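Local coordinates for type III CBASS phage resistance system CD-NTase-associated protein Cap8 (Pseudomonas aeruginosa, PDB 6P8P) that probably serves as a HORMA-domain regulator of the cGAS-like CD-NTase in a type III CBASS bacteriophage defence system, at residues V5-R15 and I81-L91; A17-L28 and L40-I51. The protein carries 2 engineered substitutions. One frame throughout, in Å; residues are numbered along the deposited sequence.

Contact 1. Residues V5-R15 and I81-L91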
loop_
_atom_site.group_PDB
_atom_site.type_symbol
_atom_site.label_atom_id
_atom_site.label_comp_id
_atom_site.label_asym_id
_atom_site.label_seq_id
_atom_site.Cartn_x
_atom_site.Cartn_y
_atom_site.Cartn_z
ATOM N N VAL A 5 26.162 7.045 1.746
ATOM C CA VAL A 5 26.213 6.270 2.978
ATOM C C VAL A 5 25.077 5.264 2.907
ATOM O O VAL A 5 24.108 5.444 2.172
ATOM C CB VAL A 5 26.086 7.133 4.240
ATOM C CG1 VAL A 5 27.107 8.249 4.193
ATOM C CG2 VAL A 5 24.705 7.690 4.360
ATOM N N SER A 6 25.207 4.193 3.672
ATOM C CA SER A 6 24.170 3.163 3.643
ATOM C C SER A 6 23.720 2.828 5.056
ATOM O O SER A 6 24.452 3.015 6.040
ATOM C CB SER A 6 24.639 1.907 2.914
ATOM O OG SER A 6 25.262 1.007 3.784
ATOM N N ARG A 7 22.486 2.348 5.144
ATOM C CA ARG A 7 21.908 1.902 6.399
ATOM C C ARG A 7 21.155 0.614 6.096
ATOM O O ARG A 7 20.813 0.334 4.944
ATOM C CB ARG A 7 21.013 2.974 6.995
ATOM C CG ARG A 7 21.739 4.238 7.497
ATOM C CD ARG A 7 22.584 3.951 8.714
ATOM N NE ARG A 7 23.157 5.144 9.340
ATOM C CZ ARG A 7 24.302 5.707 8.975
ATOM N NH1 ARG A 7 24.997 5.220 7.959
ATOM N NH2 ARG A 7 24.740 6.781 9.624
ATOM N N THR A 8 20.964 -0.196 7.132
ATOM C CA THR A 8 20.320 -1.493 7.001
ATOM C C THR A 8 19.416 -1.670 8.208
ATOM O O THR A 8 19.891 -1.754 9.343
ATOM C CB THR A 8 21.333 -2.633 6.894
ATOM O OG1 THR A 8 22.126 -2.452 5.715
ATOM C CG2 THR A 8 20.617 -3.948 6.819
ATOM N N PHE A 9 18.119 -1.733 7.956
ATOM C CA PHE A 9 17.132 -1.851 9.019
ATOM C C PHE A 9 16.605 -3.268 9.147
ATOM O O PHE A 9 16.332 -3.934 8.146
ATOM C CB PHE A 9 15.956 -0.910 8.756
ATOM C CG PHE A 9 16.201 0.473 9.221
ATOM C CD1 PHE A 9 17.056 1.319 8.509
ATOM C CD2 PHE A 9 15.662 0.924 10.397
ATOM C CE1 PHE A 9 17.302 2.595 8.962
ATOM C CE2 PHE A 9 15.917 2.204 10.863
ATOM C CZ PHE A 9 16.729 3.034 10.145
ATOM N N ARG A 10 16.415 -3.698 10.391
ATOM C CA ARG A 10 15.791 -4.988 10.693
ATOM C C ARG A 10 14.282 -4.906 10.454
ATOM O O ARG A 10 13.572 -4.146 11.125
ATOM C CB ARG A 10 16.087 -5.382 12.136
ATOM C CG ARG A 10 17.598 -5.343 12.458
ATOM C CD ARG A 10 17.849 -5.393 13.967
ATOM N NE ARG A 10 17.481 -6.680 14.534
ATOM C CZ ARG A 10 17.497 -6.950 15.834
ATOM N NH1 ARG A 10 17.834 -6.005 16.689
ATOM N NH2 ARG A 10 17.156 -8.152 16.276
ATOM N N SER A 11 13.791 -5.706 9.516
ATOM C CA SER A 11 12.367 -5.681 9.187
ATOM C C SER A 11 11.728 -6.981 9.661
ATOM O O SER A 11 12.086 -7.482 10.729
ATOM C CB SER A 11 12.180 -5.438 7.691
ATOM O OG SER A 11 10.815 -5.230 7.384
ATOM N N SER A 12 10.796 -7.519 8.893
ATOM C CA SER A 12 9.999 -8.642 9.363
ATOM C C SER A 12 10.883 -9.873 9.537
ATOM O O SER A 12 11.686 -10.176 8.654
ATOM C CB SER A 12 8.883 -8.953 8.356
ATOM O OG SER A 12 8.069 -9.980 8.867
ATOM N N PRO A 13 10.735 -10.628 10.640
ATOM C CA PRO A 13 9.725 -10.526 11.696
ATOM C C PRO A 13 10.113 -9.755 12.939
ATOM O O PRO A 13 9.434 -9.885 13.948
ATOM C CB PRO A 13 9.503 -12.008 12.075
ATOM C CG PRO A 13 10.905 -12.582 11.970
ATOM C CD PRO A 13 11.504 -11.888 10.753
ATOM N N HIS A 14 11.184 -8.974 12.888
ATOM C CA HIS A 14 11.566 -8.166 14.027
ATOM C C HIS A 14 10.701 -6.921 14.152
ATOM O O HIS A 14 10.342 -6.528 15.273
ATOM C CB HIS A 14 13.032 -7.771 13.900
ATOM C CG HIS A 14 13.546 -6.966 15.047
ATOM N ND1 HIS A 14 13.772 -7.508 16.294
ATOM C CD2 HIS A 14 13.925 -5.669 15.121
ATOM C CE1 HIS A 14 14.260 -6.568 17.088
ATOM N NE2 HIS A 14 14.368 -5.447 16.398
ATOM N N ARG A 15 10.411 -6.285 13.020
ATOM C CA ARG A 15 9.440 -5.207 12.894
ATOM C C ARG A 15 8.467 -5.595 11.799
ATOM O O ARG A 15 8.884 -6.196 10.815
ATOM C CB ARG A 15 10.104 -3.894 12.484
ATOM C CG ARG A 15 10.928 -3.203 13.490
ATOM C CD ARG A 15 11.544 -1.993 12.805
ATOM N NE ARG A 15 12.366 -1.159 13.654
ATOM C CZ ARG A 15 13.699 -1.148 13.616
ATOM N NH1 ARG A 15 14.362 -1.986 12.832
ATOM N NH2 ARG A 15 14.371 -0.321 14.397
ATOM N N ILE A 81 16.094 -11.224 12.718
ATOM C CA ILE A 81 16.087 -11.692 14.098
ATOM C C ILE A 81 17.476 -11.550 14.704
ATOM O O ILE A 81 17.635 -11.042 15.818
ATOM C CB ILE A 81 15.593 -13.147 14.172
ATOM C CG1 ILE A 81 14.190 -13.273 13.589
ATOM C CG2 ILE A 81 15.615 -13.633 15.613
ATOM C CD1 ILE A 81 13.698 -14.707 13.455
ATOM N N ASP A 82 18.501 -11.988 13.972
ATOM C CA ASP A 82 19.878 -11.863 14.443
ATOM C C ASP A 82 20.266 -10.397 14.622
ATOM O O ASP A 82 20.683 -9.975 15.705
ATOM C CB ASP A 82 20.817 -12.560 13.452
ATOM C CG ASP A 82 21.990 -13.233 14.132
ATOM O OD1 ASP A 82 22.319 -12.850 15.278
ATOM O OD2 ASP A 82 22.587 -14.143 13.518
ATOM N N GLY A 83 20.139 -9.609 13.559
ATOM C CA GLY A 83 20.512 -8.213 13.580
ATOM C C GLY A 83 21.984 -7.928 13.375
ATOM O O GLY A 83 22.385 -6.757 13.458
ATOM N N ASP A 84 22.794 -8.948 13.067
ATOM C CA ASP A 84 24.237 -8.749 12.974
ATOM C C ASP A 84 24.603 -7.775 11.861
ATOM O O ASP A 84 25.550 -6.994 12.004
ATOM C CB ASP A 84 24.943 -10.091 12.755
ATOM C CG ASP A 84 24.760 -11.044 13.919
ATOM O OD1 ASP A 84 25.117 -12.234 13.783
ATOM O OD2 ASP A 84 24.251 -10.600 14.972
ATOM N N ASP A 85 23.882 -7.816 10.739
ATOM C CA ASP A 85 24.189 -6.941 9.615
ATOM C C ASP A 85 23.471 -5.602 9.704
ATOM O O ASP A 85 23.621 -4.771 8.803
ATOM C CB ASP A 85 23.837 -7.625 8.283
ATOM C CG ASP A 85 24.629 -8.903 8.054
ATOM O OD1 ASP A 85 25.759 -9.009 8.582
ATOM O OD2 ASP A 85 24.121 -9.803 7.351
ATOM N N ALA A 86 22.723 -5.362 10.772
ATOM C CA ALA A 86 21.965 -4.124 10.874
ATOM C C ALA A 86 22.866 -2.912 11.093
ATOM O O ALA A 86 23.927 -2.980 11.718
ATOM C CB ALA A 86 20.961 -4.212 12.020
ATOM N N ASN A 87 22.421 -1.783 10.570
ATOM C CA ASN A 87 23.085 -0.503 10.812
ATOM C C ASN A 87 21.980 0.548 10.785
ATOM O O ASN A 87 21.569 0.978 9.707
ATOM C CB ASN A 87 24.164 -0.192 9.787
ATOM C CG ASN A 87 24.795 1.169 10.003
ATOM O OD1 ASN A 87 24.525 1.838 11.002
ATOM N ND2 ASN A 87 25.622 1.599 9.058
ATOM N N GLU A 88 21.515 0.943 11.966
ATOM C CA GLU A 88 20.444 1.914 12.117
ATOM C C GLU A 88 20.940 3.202 12.755
ATOM O O GLU A 88 20.146 3.944 13.332
ATOM C CB GLU A 88 19.314 1.265 12.924
ATOM C CG GLU A 88 18.813 -0.028 12.237
ATOM C CD GLU A 88 17.672 -0.735 12.965
ATOM O OE1 GLU A 88 17.273 -0.282 14.064
ATOM O OE2 GLU A 88 17.195 -1.766 12.432
ATOM N N GLU A 89 22.237 3.495 12.630
ATOM C CA GLU A 89 22.799 4.688 13.239
ATOM C C GLU A 89 22.124 5.937 12.689
ATOM O O GLU A 89 21.745 6.004 11.516
ATOM C CB GLU A 89 24.312 4.772 12.965
ATOM C CG GLU A 89 25.158 3.829 13.782
ATOM C CD GLU A 89 26.613 3.789 13.318
ATOM O OE1 GLU A 89 27.219 2.696 13.385
ATOM O OE2 GLU A 89 27.139 4.845 12.881
ATOM N N VAL A 90 22.033 6.958 13.535
ATOM C CA VAL A 90 21.582 8.265 13.078
ATOM C C VAL A 90 22.513 8.794 11.998
ATOM O O VAL A 90 23.726 8.575 12.022
ATOM C CB VAL A 90 21.494 9.243 14.261
ATOM C CG1 VAL A 90 21.105 10.629 13.800
ATOM C CG2 VAL A 90 20.505 8.727 15.299
ATOM N N LEU A 91 21.937 9.506 11.047
ATOM C CA LEU A 91 22.693 10.068 9.942
ATOM C C LEU A 91 23.300 11.400 10.364
ATOM O O LEU A 91 22.638 12.212 11.024
ATOM C CB LEU A 91 21.774 10.267 8.724
ATOM C CG LEU A 91 21.338 8.960 8.062
ATOM C CD1 LEU A 91 20.184 9.234 7.096
ATOM C CD2 LEU A 91 22.453 8.273 7.318
#
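R15 and E88 meet end-on in a salt bridge, R15 NH1 to E88 OE2 at 2.9 Å and R15 NH2 to E88 OE1 at 2.9 Å, with the two flat groups turned 41° from each other. E88 OE2 takes a second donor, R10 N, also at 2.9 Å and nearly along its C-O axis. R15 NH1 in turn also gives to R10 O, so one pair of side chains clasps both backbone polar groups of R10. On its way there E88 lays CG over the F9 ring, 3.9 Å from the ring centroid, and its carboxylate lies stacked, 15° from the ring plane.

R7 bends at chi2 (-69°) and turns the edge of its guanidinium to the carbonyls of E89 and V90. R7 NE gives a nearly straight bond to E89 O at 2.7 Å, R7 NH2 a longer one to V90 O at 3.2 Å, both in the guanidinium plane, while L91 CD2 covers one face. R10 runs along A86 and G83 to A80 O, which NE bonds; R10 NH2 to I81 O is weak.

Backbone pairing is confined to T8 and N87, a single antiparallel hydrogen-bonded bridge, with N87 N to T8 O at 2.8 Å. N87 OD1 then accepts from E89 N in an Asx turn. The result is a mostly irregular segment running along the outermost strand of the HORMA-domain sheet, on the edge away from strand 69-75.

Contact 2. Residues A17-L28 and L40-I51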
loop_
_atom_site.group_PDB
_atom_site.type_symbol
_atom_site.label_atom_id
_atom_site.label_comp_id
_atom_site.label_asym_id
_atom_site.label_seq_id
_atom_site.Cartn_x
_atom_site.Cartn_y
_atom_site.Cartn_z
ATOM N N ALA A 17 6.069 -4.500 8.534
ATOM C CA ALA A 17 6.455 -3.649 7.403
ATOM C C ALA A 17 6.171 -2.177 7.663
ATOM O O ALA A 17 6.929 -1.291 7.210
ATOM C CB ALA A 17 5.749 -4.121 6.130
ATOM N N LEU A 18 5.099 -1.879 8.388
ATOM C CA LEU A 18 4.814 -0.478 8.681
ATOM C C LEU A 18 5.752 0.065 9.763
ATOM O O LEU A 18 6.198 1.219 9.697
ATOM C CB LEU A 18 3.346 -0.327 9.091
ATOM C CG LEU A 18 2.904 1.080 9.478
ATOM C CD1 LEU A 18 1.458 1.359 8.967
ATOM C CD2 LEU A 18 2.923 1.247 10.978
ATOM N N GLN A 19 6.065 -0.749 10.779
ATOM C CA GLN A 19 7.037 -0.312 11.773
ATOM C C GLN A 19 8.388 -0.047 11.131
ATOM O O GLN A 19 9.109 0.856 11.558
ATOM C CB GLN A 19 7.182 -1.361 12.878
ATOM C CG GLN A 19 5.946 -1.547 13.712
ATOM C CD GLN A 19 6.044 -2.722 14.647
ATOM O OE1 GLN A 19 6.586 -3.773 14.282
ATOM N NE2 GLN A 19 5.500 -2.569 15.867
ATOM N N THR A 20 8.742 -0.834 10.119
ATOM C CA THR A 20 9.987 -0.634 9.389
ATOM C C THR A 20 9.962 0.702 8.659
ATOM O O THR A 20 10.881 1.508 8.777
ATOM C CB THR A 20 10.184 -1.768 8.383
ATOM O OG1 THR A 20 10.142 -3.058 9.042
ATOM C CG2 THR A 20 11.535 -1.600 7.644
ATOM N N TRP A 21 8.874 0.988 7.940
ATOM C CA TRP A 21 8.799 2.291 7.264
ATOM C C TRP A 21 8.853 3.446 8.249
ATOM O O TRP A 21 9.553 4.436 8.013
ATOM C CB TRP A 21 7.522 2.385 6.449
ATOM C CG TRP A 21 7.366 3.641 5.674
ATOM C CD1 TRP A 21 6.371 4.553 5.821
ATOM C CD2 TRP A 21 8.230 4.135 4.645
ATOM N NE1 TRP A 21 6.534 5.579 4.900
ATOM C CE2 TRP A 21 7.686 5.350 4.188
ATOM C CE3 TRP A 21 9.402 3.650 4.045
ATOM C CZ2 TRP A 21 8.248 6.071 3.149
ATOM C CZ3 TRP A 21 9.990 4.393 3.023
ATOM C CH2 TRP A 21 9.410 5.595 2.590
ATOM N N ASP A 22 8.132 3.334 9.365
ATOM C CA ASP A 22 8.163 4.391 10.366
ATOM C C ASP A 22 9.589 4.626 10.871
ATOM O O ASP A 22 10.002 5.771 11.068
ATOM C CB ASP A 22 7.231 4.033 11.524
ATOM C CG ASP A 22 5.773 4.315 11.231
ATOM O OD1 ASP A 22 5.458 4.910 10.188
ATOM O OD2 ASP A 22 4.920 3.931 12.075
ATOM N N ALA A 23 10.374 3.555 11.027
ATOM C CA ALA A 23 11.754 3.731 11.494
ATOM C C ALA A 23 12.583 4.447 10.440
ATOM O O ALA A 23 13.440 5.281 10.773
ATOM C CB ALA A 23 12.391 2.383 11.851
ATOM N N ILE A 24 12.314 4.140 9.157
ATOM C CA ILE A 24 13.007 4.792 8.043
ATOM C C ILE A 24 12.612 6.256 7.939
ATOM O O ILE A 24 13.454 7.132 7.724
ATOM C CB ILE A 24 12.724 4.032 6.733
ATOM C CG1 ILE A 24 13.390 2.651 6.793
ATOM C CG2 ILE A 24 13.202 4.822 5.525
ATOM C CD1 ILE A 24 12.949 1.676 5.714
ATOM N N VAL A 25 11.340 6.552 8.124
ATOM C CA VAL A 25 10.909 7.942 8.092
ATOM C C VAL A 25 11.599 8.742 9.194
ATOM O O VAL A 25 12.027 9.880 8.989
ATOM C CB VAL A 25 9.385 8.022 8.242
ATOM C CG1 VAL A 25 8.949 9.483 8.393
ATOM C CG2 VAL A 25 8.687 7.367 7.035
ATOM N N GLU A 26 11.701 8.168 10.380
ATOM C CA GLU A 26 12.386 8.880 11.461
ATOM C C GLU A 26 13.867 9.105 11.135
ATOM O O GLU A 26 14.406 10.192 11.371
ATOM C CB GLU A 26 12.217 8.117 12.772
ATOM C CG GLU A 26 12.837 8.847 13.973
ATOM C CD GLU A 26 12.196 10.184 14.278
ATOM O OE1 GLU A 26 11.044 10.416 13.852
ATOM O OE2 GLU A 26 12.859 11.011 14.944
ATOM N N LEU A 27 14.531 8.093 10.570
ATOM C CA LEU A 27 15.918 8.252 10.158
ATOM C C LEU A 27 16.080 9.427 9.203
ATOM O O LEU A 27 17.018 10.231 9.327
ATOM C CB LEU A 27 16.400 6.977 9.489
ATOM C CG LEU A 27 17.871 6.995 9.079
ATOM C CD1 LEU A 27 18.761 6.585 10.245
ATOM C CD2 LEU A 27 18.089 6.099 7.865
ATOM N N LEU A 28 15.151 9.565 8.263
ATOM C CA LEU A 28 15.311 10.549 7.200
ATOM C C LEU A 28 14.805 11.933 7.545
ATOM O O LEU A 28 15.226 12.890 6.890
ATOM C CB LEU A 28 14.614 10.067 5.941
ATOM C CG LEU A 28 15.211 8.841 5.274
ATOM C CD1 LEU A 28 14.327 8.346 4.124
ATOM C CD2 LEU A 28 16.615 9.133 4.771
ATOM N N LEU A 40 6.400 11.484 3.129
ATOM C CA LEU A 40 6.838 10.120 3.431
ATOM C C LEU A 40 5.758 9.339 4.175
ATOM O O LEU A 40 5.517 8.158 3.884
ATOM C CB LEU A 40 8.131 10.152 4.239
ATOM C CG LEU A 40 9.429 10.203 3.426
ATOM C CD1 LEU A 40 9.565 11.411 2.601
ATOM C CD2 LEU A 40 10.587 10.133 4.461
ATOM N N ARG A 41 5.086 9.979 5.130
ATOM C CA ARG A 41 4.021 9.305 5.853
ATOM C C ARG A 41 2.821 9.067 4.952
ATOM O O ARG A 41 2.139 8.048 5.085
ATOM C CB ARG A 41 3.632 10.112 7.100
ATOM C CG ARG A 41 4.677 10.115 8.199
ATOM C CD ARG A 41 4.221 10.937 9.411
ATOM N NE ARG A 41 5.163 10.840 10.518
ATOM C CZ ARG A 41 5.165 11.643 11.587
ATOM N NH1 ARG A 41 4.274 12.619 11.694
ATOM N NH2 ARG A 41 6.066 11.480 12.548
ATOM N N ALA A 42 2.603 9.939 3.972
ATOM C CA ALA A 42 1.439 9.771 3.092
ATOM C C ALA A 42 1.542 8.519 2.207
ATOM O O ALA A 42 0.510 7.971 1.790
ATOM C CB ALA A 42 1.271 11.012 2.217
ATOM N N VAL A 43 2.756 8.070 1.886
ATOM C CA VAL A 43 2.961 6.916 1.021
ATOM C C VAL A 43 3.158 5.634 1.832
ATOM O O VAL A 43 3.611 4.630 1.296
ATOM C CB VAL A 43 4.132 7.126 0.053
ATOM C CG1 VAL A 43 3.923 8.337 -0.819
ATOM C CG2 VAL A 43 5.451 7.215 0.838
ATOM N N THR A 44 2.801 5.652 3.120
ATOM C CA THR A 44 3.062 4.510 3.993
ATOM C C THR A 44 2.450 3.230 3.455
ATOM O O THR A 44 3.069 2.159 3.514
ATOM C CB THR A 44 2.519 4.788 5.405
ATOM O OG1 THR A 44 3.292 5.801 6.037
ATOM C CG2 THR A 44 2.548 3.528 6.300
ATOM N N GLY A 45 1.224 3.303 2.928
ATOM C CA GLY A 45 0.606 2.084 2.422
ATOM C C GLY A 45 1.437 1.439 1.323
ATOM O O GLY A 45 1.679 0.223 1.320
ATOM N N VAL A 46 1.889 2.251 0.373
ATOM C CA VAL A 46 2.693 1.734 -0.726
ATOM C C VAL A 46 4.040 1.247 -0.202
ATOM O O VAL A 46 4.511 0.152 -0.538
ATOM C CB VAL A 46 2.862 2.810 -1.821
ATOM C CG1 VAL A 46 3.801 2.313 -2.896
ATOM C CG2 VAL A 46 1.522 3.197 -2.392
ATOM N N ALA A 47 4.697 2.069 0.614
ATOM C CA ALA A 47 6.044 1.729 1.047
ATOM C C ALA A 47 6.054 0.470 1.898
ATOM O O ALA A 47 6.903 -0.417 1.710
ATOM C CB ALA A 47 6.633 2.906 1.817
ATOM N N ALA A 48 5.099 0.361 2.829
ATOM C CA ALA A 48 4.976 -0.855 3.619
ATOM C C ALA A 48 4.664 -2.057 2.743
ATOM O O ALA A 48 5.147 -3.161 2.996
ATOM C CB ALA A 48 3.913 -0.657 4.701
ATOM N N SER A 49 3.841 -1.881 1.716
ATOM C CA SER A 49 3.567 -2.995 0.816
ATOM C C SER A 49 4.844 -3.531 0.191
ATOM O O SER A 49 5.048 -4.749 0.114
ATOM C CB SER A 49 2.593 -2.541 -0.283
ATOM O OG SER A 49 2.332 -3.567 -1.249
ATOM N N LEU A 50 5.709 -2.628 -0.252
ATOM C CA LEU A 50 6.957 -3.026 -0.891
ATOM C C LEU A 50 7.901 -3.689 0.104
ATOM O O LEU A 50 8.607 -4.637 -0.238
ATOM C CB LEU A 50 7.628 -1.797 -1.519
ATOM C CG LEU A 50 6.876 -1.150 -2.670
ATOM C CD1 LEU A 50 7.497 0.212 -3.001
ATOM C CD2 LEU A 50 6.846 -2.059 -3.872
ATOM N N ILE A 51 7.963 -3.169 1.328
ATOM C CA ILE A 51 8.767 -3.804 2.365
ATOM C C ILE A 51 8.253 -5.202 2.662
ATOM O O ILE A 51 9.035 -6.145 2.819
ATOM C CB ILE A 51 8.789 -2.922 3.625
ATOM C CG1 ILE A 51 9.565 -1.650 3.331
ATOM C CG2 ILE A 51 9.366 -3.683 4.798
ATOM C CD1 ILE A 51 9.347 -0.551 4.365
HETATM O O HOH W 1 6.103 8.096 10.590
HETATM O O HOH W 2 3.162 6.473 8.729
HETATM O O HOH W 3 8.825 10.273 12.209
#
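The indole of W21 is sandwiched: A47 CB sits over the centre of its six-membered ring, 3.4 Å from the centroid in a CH-pi contact, and V25 CG2 of its own helix lies on the opposite face, offset toward the rim. At the edge, in the ring plane, is L40 O, which accepts from W21 NE1 at 3.0 Å. The N-H points at it with an angle of 149°, coming from above the carbonyl plane and not on a lone pair. The swing that puts the ring there starts at chi1, with CG anti to the backbone N (-178°), and W21 becomes a knob in a hole formed by L40, T44, A47 and I51. The bond gives the buried indole nitrogen an acceptor and, with the two faces clamped, helps hold the ring's rotation.

Around this plug the contact is mostly aliphatic. L18 CD1 meets T44 CG2 at 3.6 Å, and A17 CB meets I51 CG2 at 3.9 Å; the same A17 methyl also comes to 3.3 Å from a backbone carbonyl, A48 O. I51 CD1 lies against A17 O and W21 N, the carbonyl and amide of one helical turn, while L40 fills in between V25 and L28.

Polar groups gather on the outer side. T44 OG1 donates to R41 O at 2.7 Å, joining T44 N there, so both grip the carbonyl where helix 35-42 gives way to helix 44-52. One water links D22 OD1 to T44 OG1. Two more join D22 OD1 to R41 NE and E26 OE1 to R41 NH2, so R41 meets both carboxylates through water.

The axes of segments 17-28 and 44-51 pass 8.3 Å apart at 115°. On the sheet side, W21, L28 and L40 touch M102 of strand 101-106, and I24 touches I72 of strand 69-75. V43 and V46 pack on helix 111-119, while A17 and A48 touch W113 of the second subunit.

The two contacts lie about 14 Å apart, centre to centre, and both touch helix 17-29. Strand 4-10 is followed, after a short loop, by that helix, and contact 2 falls within the stretch of chain that contact 1 brings together: 5-15, then 17-28, 40-51 and finally 81-91. They meet at S11 OG and T20 OG1, 2.8 Å apart, a probable hydrogen bond; T20 OG1 also bonds to D16 O. L27 CD1 packs against E89 O at 3.3 Å. Contact 1 covers the sheet's edge at the surface; contact 2 builds the helical core against its face and borders the second subunit. Helix 17-29 is thus shared, packing on helix 44-52 in contact 2 and touching F9 and L91 of contact 1.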